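Local structure of exported gluconolactonase (Xanthomonas campestris pv. campestris, 3DR2) at residues T24-L32 against V246-S254. The protein hydrolyses gluconolactone as a calcium-containing gluconolactonase of the SMP-30 family, an enzyme of glucose secondary metabolism. Sequence-based numbering, arbitrary orientation.
Sequences THAALAARL and VDRGGWLWS
Arg31 and Trp251 illustrate how one guanidinium can serve an aromatic face and a carboxylate at once. The flat group lies over the six-membered ring of Trp251, near its rim, with planes 18° apart and Arg31 CZ 4.2 Å from that ring's centroid, an off-centre cation-pi stack. In the guanidinium plane, Arg31 NH2 donates to Asp247 OD1 at 3.0 Å in a nearly straight hydrogen bond (166°) that is part of a salt bridge, reaching the oxygen from above the carboxylate plane. Bends at chi2 and chi3 turn the guanidinium flat onto the indole. Alongside, Leu28 CD1 bridges the rims of both indoles, obliquely to each, 3.7 Å from Trp251 CZ3 and 3.9 Å from Trp253 CH2, while Leu32 CD2 meets the edge of Trp253. The backbone between Ala27 and Leu28 abuts the rim of Trp251.

The fold is a six-bladed beta-propeller, in which strands 244-246 and 252-254 are antiparallel neighbours in one blade. Strand 22-23 forms the opposite outer edge of this five-stranded blade and leads into helix 26-32, so the contact brings the N-terminal region against the hairpin turn.

Trp253 NE1 donates to OD1 of Asp247 (3.0 Å) from the carboxylate face opposite Arg31, and Trp251 N, just past the type I turn of Asp247 to Gly250, donates to Asp247 OD2 at 2.9 Å. Farther out, Phe284 packs edge-to-face with Trp253, and Val262 and Leu270 contact Leu28 and Trp251.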
ATOM      1  N   THR A  24      12.124   1.307  34.708  1.00 32.01           N
ATOM      2  CA  THR A  24      12.017   1.350  36.157  1.00 30.67           C
ATOM      3  C   THR A  24      12.766   0.160  36.758  1.00 30.41           C
ATOM      4  O   THR A  24      13.435   0.292  37.786  1.00 33.64           O
ATOM      5  CB  THR A  24      10.544   1.317  36.603  1.00 30.38           C
ATOM      6  OG1 THR A  24       9.877   0.206  35.988  1.00 31.38           O
ATOM      7  CG2 THR A  24       9.844   2.616  36.206  1.00 29.43           C
ATOM      8  N   HIS A  25      12.666  -0.993  36.101  1.00 30.05           N
ATOM      9  CA  HIS A  25      13.328  -2.210  36.564  1.00 27.35           C
ATOM     10  C   HIS A  25      14.845  -2.120  36.404  1.00 27.81           C
ATOM     11  O   HIS A  25      15.342  -1.680  35.365  1.00 27.51           O
ATOM     12  CB  HIS A  25      12.825  -3.420  35.777  1.00 27.32           C
ATOM     13  CG  HIS A  25      13.043  -4.723  36.476  1.00 27.07           C
ATOM     14  ND1 HIS A  25      13.210  -5.913  35.802  1.00 28.33           N
ATOM     15  CD2 HIS A  25      13.089  -5.028  37.795  1.00 26.89           C
ATOM     16  CE1 HIS A  25      13.346  -6.895  36.674  1.00 27.93           C
ATOM     17  NE2 HIS A  25      13.277  -6.386  37.891  1.00 28.60           N
ATOM     18  N   ALA A  26      15.579  -2.548  37.429  1.00 26.78           N
ATOM     19  CA  ALA A  26      17.036  -2.507  37.389  1.00 25.64           C
ATOM     20  C   ALA A  26      17.598  -3.534  36.413  1.00 24.64           C
ATOM     21  O   ALA A  26      18.575  -3.267  35.711  1.00 25.56           O
ATOM     22  CB  ALA A  26      17.609  -2.744  38.784  1.00 26.03           C
ATOM     23  N   ALA A  27      16.976  -4.709  36.379  1.00 25.71           N
ATOM     24  CA  ALA A  27      17.408  -5.785  35.495  1.00 23.48           C
ATOM     25  C   ALA A  27      17.259  -5.394  34.024  1.00 23.38           C
ATOM     26  O   ALA A  27      18.112  -5.717  33.195  1.00 25.71           O
ATOM     27  CB  ALA A  27      16.607  -7.046  35.786  1.00 25.56           C
ATOM     28  N   LEU A  28      16.175  -4.703  33.695  1.00 24.39           N
ATOM     29  CA  LEU A  28      15.961  -4.281  32.314  1.00 23.24           C
ATOM     30  C   LEU A  28      16.893  -3.125  31.953  1.00 24.42           C
ATOM     31  O   LEU A  28      17.328  -3.000  30.808  1.00 24.87           O
ATOM     32  CB  LEU A  28      14.504  -3.868  32.098  1.00 23.13           C
ATOM     33  CG  LEU A  28      14.139  -3.332  30.706  1.00 24.19           C
ATOM     34  CD1 LEU A  28      14.548  -4.334  29.635  1.00 22.10           C
ATOM     35  CD2 LEU A  28      12.643  -3.071  30.645  1.00 22.60           C
ATOM     36  N   ALA A  29      17.200  -2.278  32.933  1.00 24.81           N
ATOM     37  CA  ALA A  29      18.090  -1.148  32.698  1.00 23.24           C
ATOM     38  C   ALA A  29      19.470  -1.686  32.342  1.00 22.17           C
ATOM     39  O   ALA A  29      20.185  -1.100  31.536  1.00 24.06           O
ATOM     40  CB  ALA A  29      18.177  -0.275  33.942  1.00 24.07           C
ATOM     41  N   ALA A  30      19.838  -2.808  32.951  1.00 23.20           N
ATOM     42  CA  ALA A  30      21.130  -3.430  32.693  1.00 23.75           C
ATOM     43  C   ALA A  30      21.142  -4.044  31.294  1.00 24.60           C
ATOM     44  O   ALA A  30      22.120  -3.919  30.556  1.00 24.64           O
ATOM     45  CB  ALA A  30      21.409  -4.499  33.735  1.00 23.36           C
ATOM     46  N   ARG A  31      20.045  -4.703  30.937  1.00 23.97           N
ATOM     47  CA  ARG A  31      19.911  -5.335  29.626  1.00 23.22           C
ATOM     48  C   ARG A  31      20.043  -4.325  28.483  1.00 22.32           C
ATOM     49  O   ARG A  31      20.705  -4.590  27.476  1.00 22.52           O
ATOM     50  CB  ARG A  31      18.548  -6.031  29.529  1.00 23.97           C
ATOM     51  CG  ARG A  31      18.286  -6.738  28.203  1.00 24.63           C
ATOM     52  CD  ARG A  31      19.050  -8.049  28.106  1.00 24.40           C
ATOM     53  NE  ARG A  31      18.600  -9.009  29.112  1.00 25.57           N
ATOM     54  CZ  ARG A  31      17.442  -9.665  29.064  1.00 26.63           C
ATOM     55  NH1 ARG A  31      17.117 -10.514  30.031  1.00 28.14           N
ATOM     56  NH2 ARG A  31      16.616  -9.489  28.044  1.00 26.44           N
ATOM     57  N   LEU A  32      19.412  -3.165  28.649  1.00 24.21           N
ATOM     58  CA  LEU A  32      19.427  -2.120  27.628  1.00 21.32           C
ATOM     59  C   LEU A  32      20.628  -1.186  27.642  1.00 22.02           C
ATOM     60  O   LEU A  32      21.073  -0.738  26.588  1.00 22.95           O
ATOM     61  CB  LEU A  32      18.160  -1.267  27.729  1.00 22.75           C
ATOM     62  CG  LEU A  32      16.818  -1.986  27.586  1.00 22.77           C
ATOM     63  CD1 LEU A  32      15.709  -0.959  27.448  1.00 22.10           C
ATOM     64  CD2 LEU A  32      16.848  -2.884  26.367  1.00 22.16           C
ATOM     65  N   VAL A 246       9.110 -13.448  23.122  1.00 18.68           N
ATOM     66  CA  VAL A 246       9.578 -13.803  24.458  1.00 19.48           C
ATOM     67  C   VAL A 246      11.051 -14.175  24.367  1.00 19.26           C
ATOM     68  O   VAL A 246      11.444 -14.928  23.476  1.00 21.00           O
ATOM     69  CB  VAL A 246       8.784 -14.997  25.023  1.00 20.60           C
ATOM     70  CG1 VAL A 246       9.319 -15.370  26.397  1.00 20.77           C
ATOM     71  CG2 VAL A 246       7.302 -14.645  25.104  1.00 20.57           C
ATOM     72  N   ASP A 247      11.864 -13.654  25.282  1.00 20.03           N
ATOM     73  CA  ASP A 247      13.293 -13.951  25.257  1.00 20.11           C
ATOM     74  C   ASP A 247      13.649 -15.176  26.093  1.00 21.53           C
ATOM     75  O   ASP A 247      12.795 -15.731  26.779  1.00 19.53           O
ATOM     76  CB  ASP A 247      14.103 -12.723  25.704  1.00 19.66           C
ATOM     77  CG  ASP A 247      13.892 -12.366  27.163  1.00 21.46           C
ATOM     78  OD1 ASP A 247      14.156 -11.196  27.519  1.00 20.70           O
ATOM     79  OD2 ASP A 247      13.484 -13.246  27.955  1.00 21.16           O
ATOM     80  N   ARG A 248      14.906 -15.605  26.021  1.00 22.24           N
ATOM     81  CA  ARG A 248      15.347 -16.787  26.761  1.00 23.82           C
ATOM     82  C   ARG A 248      15.137 -16.687  28.269  1.00 23.38           C
ATOM     83  O   ARG A 248      15.029 -17.707  28.951  1.00 26.33           O
ATOM     84  CB  ARG A 248      16.824 -17.081  26.471  1.00 24.88           C
ATOM     85  CG  ARG A 248      17.063 -18.365  25.683  1.00 27.29           C
ATOM     86  CD  ARG A 248      17.162 -18.122  24.187  1.00 27.77           C
ATOM     87  NE  ARG A 248      18.330 -17.314  23.834  1.00 28.99           N
ATOM     88  CZ  ARG A 248      18.703 -17.035  22.587  1.00 26.14           C
ATOM     89  NH1 ARG A 248      18.004 -17.501  21.560  1.00 29.46           N
ATOM     90  NH2 ARG A 248      19.771 -16.282  22.366  1.00 27.94           N
ATOM     91  N   GLY A 249      15.083 -15.464  28.788  1.00 24.66           N
ATOM     92  CA  GLY A 249      14.880 -15.269  30.214  1.00 24.55           C
ATOM     93  C   GLY A 249      13.417 -15.316  30.623  1.00 24.69           C
ATOM     94  O   GLY A 249      13.096 -15.303  31.817  1.00 24.12           O
ATOM     95  N   GLY A 250      12.527 -15.356  29.636  1.00 21.94           N
ATOM     96  CA  GLY A 250      11.104 -15.415  29.925  1.00 22.08           C
ATOM     97  C   GLY A 250      10.377 -14.086  29.869  1.00 21.52           C
ATOM     98  O   GLY A 250       9.166 -14.028  30.097  1.00 22.83           O
ATOM     99  N   TRP A 251      11.100 -13.009  29.579  1.00 21.14           N
ATOM    100  CA  TRP A 251      10.463 -11.703  29.490  1.00 19.69           C
ATOM    101  C   TRP A 251       9.701 -11.615  28.182  1.00 20.31           C
ATOM    102  O   TRP A 251      10.150 -12.124  27.156  1.00 17.98           O
ATOM    103  CB  TRP A 251      11.495 -10.578  29.519  1.00 21.42           C
ATOM    104  CG  TRP A 251      12.199 -10.398  30.818  1.00 21.76           C
ATOM    105  CD1 TRP A 251      11.987 -11.085  31.980  1.00 22.02           C
ATOM    106  CD2 TRP A 251      13.248  -9.465  31.086  1.00 22.73           C
ATOM    107  NE1 TRP A 251      12.846 -10.637  32.959  1.00 23.04           N
ATOM    108  CE2 TRP A 251      13.630  -9.642  32.436  1.00 22.70           C
ATOM    109  CE3 TRP A 251      13.905  -8.495  30.317  1.00 22.91           C
ATOM    110  CZ2 TRP A 251      14.642  -8.884  33.032  1.00 24.01           C
ATOM    111  CZ3 TRP A 251      14.911  -7.740  30.909  1.00 21.98           C
ATOM    112  CH2 TRP A 251      15.269  -7.941  32.255  1.00 23.82           C
ATOM    113  N   LEU A 252       8.552 -10.956  28.224  1.00 18.76           N
ATOM    114  CA  LEU A 252       7.731 -10.789  27.039  1.00 19.04           C
ATOM    115  C   LEU A 252       7.810  -9.332  26.586  1.00 18.31           C
ATOM    116  O   LEU A 252       7.444  -8.414  27.326  1.00 18.69           O
ATOM    117  CB  LEU A 252       6.283 -11.195  27.346  1.00 18.88           C
ATOM    118  CG  LEU A 252       5.302 -11.260  26.172  1.00 18.66           C
ATOM    119  CD1 LEU A 252       4.156 -12.189  26.514  1.00 19.56           C
ATOM    120  CD2 LEU A 252       4.788  -9.871  25.836  1.00 18.38           C
ATOM    121  N   TRP A 253       8.321  -9.132  25.375  1.00 17.05           N
ATOM    122  CA  TRP A 253       8.466  -7.804  24.781  1.00 16.55           C
ATOM    123  C   TRP A 253       7.310  -7.655  23.808  1.00 16.99           C
ATOM    124  O   TRP A 253       7.249  -8.351  22.789  1.00 15.47           O
ATOM    125  CB  TRP A 253       9.804  -7.695  24.041  1.00 17.04           C
ATOM    126  CG  TRP A 253      11.006  -7.992  24.913  1.00 16.70           C
ATOM    127  CD1 TRP A 253      11.240  -9.136  25.623  1.00 18.31           C
ATOM    128  CD2 TRP A 253      12.123  -7.129  25.167  1.00 19.04           C
ATOM    129  NE1 TRP A 253      12.429  -9.038  26.306  1.00 19.50           N
ATOM    130  CE2 TRP A 253      12.993  -7.818  26.045  1.00 17.54           C
ATOM    131  CE3 TRP A 253      12.473  -5.839  24.741  1.00 16.37           C
ATOM    132  CZ2 TRP A 253      14.195  -7.261  26.507  1.00 19.13           C
ATOM    133  CZ3 TRP A 253      13.673  -5.283  25.200  1.00 19.88           C
ATOM    134  CH2 TRP A 253      14.517  -5.997  26.075  1.00 17.90           C
ATOM    135  N   SER A 254       6.405  -6.734  24.117  1.00 15.79           N
ATOM    136  CA  SER A 254       5.217  -6.538  23.299  1.00 17.20           C
ATOM    137  C   SER A 254       5.057  -5.179  22.653  1.00 17.30           C
ATOM    138  O   SER A 254       5.420  -4.150  23.221  1.00 16.17           O
ATOM    139  CB  SER A 254       3.974  -6.812  24.145  1.00 17.11           C
ATOM    140  OG  SER A 254       2.795  -6.531  23.420  1.00 15.95           O
TER